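PDB 1J5X: glucosamine-6-phosphate deaminase from Thermotoga maritima, which belongs to the SIS-domain family, whose members are built on parallel-stranded alpha/beta folds. Local coordinates for residues Ser230-Lys233 with Cys234-Ser238. Sequence-based numbering, arbitrary orientation.
Sequences SALK and CIEMS
NZ of Lys233 is held by several partners, one of them Glu236, three residues further along the same helix. Their direct salt bridge is long, with NZ of Lys233 3.9 Å from OE1 of Glu236. A water bridges the pair, accepting from Lys233 NZ and donating to Glu236 OE1, each at 2.9 Å. The stronger carboxylate partner is Glu229, one turn earlier, while Met160 O and Ser62 OG also bond to NZ. Bends at chi2 (-65°) and chi3 (77°) turn the end of the lysine chain toward Glu236, Lys233 CE lying 3.7 Å from Glu236 OE1. The glutamate, extended beyond CG, slants across Leu232, whose CD1 meets Glu236 CG at 3.8 Å, so the aliphatic part of Glu236 packs on leucine while its carboxylate faces the lysine and the water.

The backbone keeps the i to i+4 hydrogen bonds of an alpha-helix, in which N of Met237, a selenomethionine in the model, reaches Lys233 O at 2.8 Å and Glu236 N donates almost straight (175°) to Leu232 O. At the C-terminal end, Ser238 folds back on the last turn: its OG donates to Cys234 O at 2.7 Å, on a lone pair, and its backbone N shares that acceptor. The same OG is also hydrogen-bonded with Thr240 OG1.

Helix 222-238 is the crossover of a beta-alpha-beta unit between parallel strands 214-218 and 241-245. Cys234 packs on Phe215 and Phe217 of the first and Ser242 of the second, Met237 turns to the loop residues Val159 and Thr161, and helix 313-326 lies against Ser230, Lys233, Cys234 and Ser238.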
ATOM      1  N   SER A 230      -1.097   0.035  -5.832  1.00 17.97           N
ATOM      2  CA  SER A 230      -2.054  -0.594  -6.769  1.00 18.93           C
ATOM      3  C   SER A 230      -1.364  -0.879  -8.140  1.00 18.99           C
ATOM      4  O   SER A 230      -1.487  -1.981  -8.731  1.00 21.58           O
ATOM      5  CB  SER A 230      -3.223   0.327  -6.983  1.00 17.56           C
ATOM      6  OG  SER A 230      -4.002   0.358  -5.777  1.00 19.33           O
ATOM      7  N   ALA A 231      -0.649   0.102  -8.643  1.00 17.43           N
ATOM      8  CA  ALA A 231       0.025  -0.101  -9.923  1.00 19.81           C
ATOM      9  C   ALA A 231       1.003  -1.240  -9.849  1.00 20.96           C
ATOM     10  O   ALA A 231       1.079  -2.075 -10.771  1.00 19.93           O
ATOM     11  CB  ALA A 231       0.717   1.222 -10.373  1.00 19.49           C
ATOM     12  N   LEU A 232       1.715  -1.357  -8.735  1.00 18.21           N
ATOM     13  CA  LEU A 232       2.706  -2.408  -8.643  1.00 20.35           C
ATOM     14  C   LEU A 232       2.043  -3.792  -8.636  1.00 23.38           C
ATOM     15  O   LEU A 232       2.575  -4.788  -9.207  1.00 20.96           O
ATOM     16  CB  LEU A 232       3.568  -2.199  -7.375  1.00 20.25           C
ATOM     17  CG  LEU A 232       4.566  -3.320  -7.103  1.00 23.68           C
ATOM     18  CD1 LEU A 232       5.533  -3.295  -8.274  1.00 23.02           C
ATOM     19  CD2 LEU A 232       5.374  -3.124  -5.824  1.00 21.07           C
ATOM     20  N   LYS A 233       0.881  -3.902  -7.978  1.00 19.45           N
ATOM     21  CA  LYS A 233       0.198  -5.208  -7.970  1.00 21.37           C
ATOM     22  C   LYS A 233      -0.170  -5.615  -9.386  1.00 20.89           C
ATOM     23  O   LYS A 233      -0.027  -6.796  -9.743  1.00 23.65           O
ATOM     24  CB  LYS A 233      -1.089  -5.165  -7.126  1.00 20.71           C
ATOM     25  CG  LYS A 233      -0.970  -4.663  -5.685  1.00 22.19           C
ATOM     26  CD  LYS A 233      -0.129  -5.534  -4.763  1.00 18.94           C
ATOM     27  CE  LYS A 233       1.428  -5.355  -4.975  1.00 20.42           C
ATOM     28  NZ  LYS A 233       2.209  -5.686  -3.709  1.00 21.84           N
ATOM     29  N   CYS A 234      -0.659  -4.687 -10.187  1.00 20.73           N
ATOM     30  CA  CYS A 234      -1.046  -5.066 -11.541  1.00 21.98           C
ATOM     31  C   CYS A 234       0.129  -5.295 -12.432  1.00 24.13           C
ATOM     32  O   CYS A 234       0.023  -6.059 -13.411  1.00 21.53           O
ATOM     33  CB  CYS A 234      -1.949  -4.055 -12.164  1.00 20.18           C
ATOM     34  SG  CYS A 234      -3.562  -4.034 -11.235  1.00 23.42           S
ATOM     35  N   ILE A 235       1.250  -4.658 -12.106  1.00 22.94           N
ATOM     36  CA  ILE A 235       2.444  -4.887 -12.919  1.00 22.34           C
ATOM     37  C   ILE A 235       2.939  -6.269 -12.618  1.00 23.12           C
ATOM     38  O   ILE A 235       3.122  -7.065 -13.544  1.00 25.50           O
ATOM     39  CB  ILE A 235       3.578  -3.831 -12.604  1.00 23.85           C
ATOM     40  CG1 ILE A 235       3.195  -2.481 -13.212  1.00 25.11           C
ATOM     41  CG2 ILE A 235       4.928  -4.334 -13.139  1.00 24.83           C
ATOM     42  CD1 ILE A 235       3.960  -1.200 -12.611  1.00 25.10           C
ATOM     43  N   GLU A 236       3.111  -6.595 -11.346  1.00 21.91           N
ATOM     44  CA  GLU A 236       3.624  -7.876 -10.984  1.00 24.10           C
ATOM     45  C   GLU A 236       2.688  -9.046 -11.293  1.00 28.90           C
ATOM     46  O   GLU A 236       3.118 -10.085 -11.822  1.00 26.37           O
ATOM     47  CB  GLU A 236       3.941  -7.957  -9.507  1.00 22.53           C
ATOM     48  CG  GLU A 236       5.062  -7.041  -8.998  1.00 23.86           C
ATOM     49  CD  GLU A 236       5.200  -7.112  -7.470  1.00 27.31           C
ATOM     50  OE1 GLU A 236       4.157  -7.108  -6.771  1.00 33.19           O
ATOM     51  OE2 GLU A 236       6.324  -7.149  -6.938  1.00 34.77           O
HETATM   52  N   MSE A 237       1.405  -8.894 -10.962  1.00 27.63           N
HETATM   53  CA  MSE A 237       0.498 -10.039 -11.137  1.00 25.56           C
HETATM   54  C   MSE A 237       0.095 -10.359 -12.542  1.00 27.48           C
HETATM   55  O   MSE A 237       0.018 -11.545 -12.927  1.00 27.46           O
HETATM   56  CB  MSE A 237      -0.800  -9.806 -10.325  1.00 24.87           C
HETATM   57  CG  MSE A 237      -0.589  -9.907  -8.871  1.00 17.40           C
HETATM   58 SE   MSE A 237      -2.431  -9.576  -7.992  1.00 39.49          SE
HETATM   59  CE  MSE A 237      -1.902  -9.425  -6.210  1.00 25.99           C
ATOM     60  N   SER A 238      -0.170  -9.296 -13.286  1.00 26.73           N
ATOM     61  CA  SER A 238      -0.736  -9.426 -14.609  1.00 29.84           C
ATOM     62  C   SER A 238       0.078  -8.953 -15.787  1.00 27.71           C
ATOM     63  O   SER A 238      -0.387  -9.047 -16.917  1.00 26.99           O
ATOM     64  CB  SER A 238      -2.074  -8.696 -14.616  1.00 28.42           C
ATOM     65  OG  SER A 238      -1.922  -7.300 -14.904  1.00 28.27           O
TER
HETATM   66  O   HOH W   1       4.783  -7.041  -3.974  1.00 22.87           O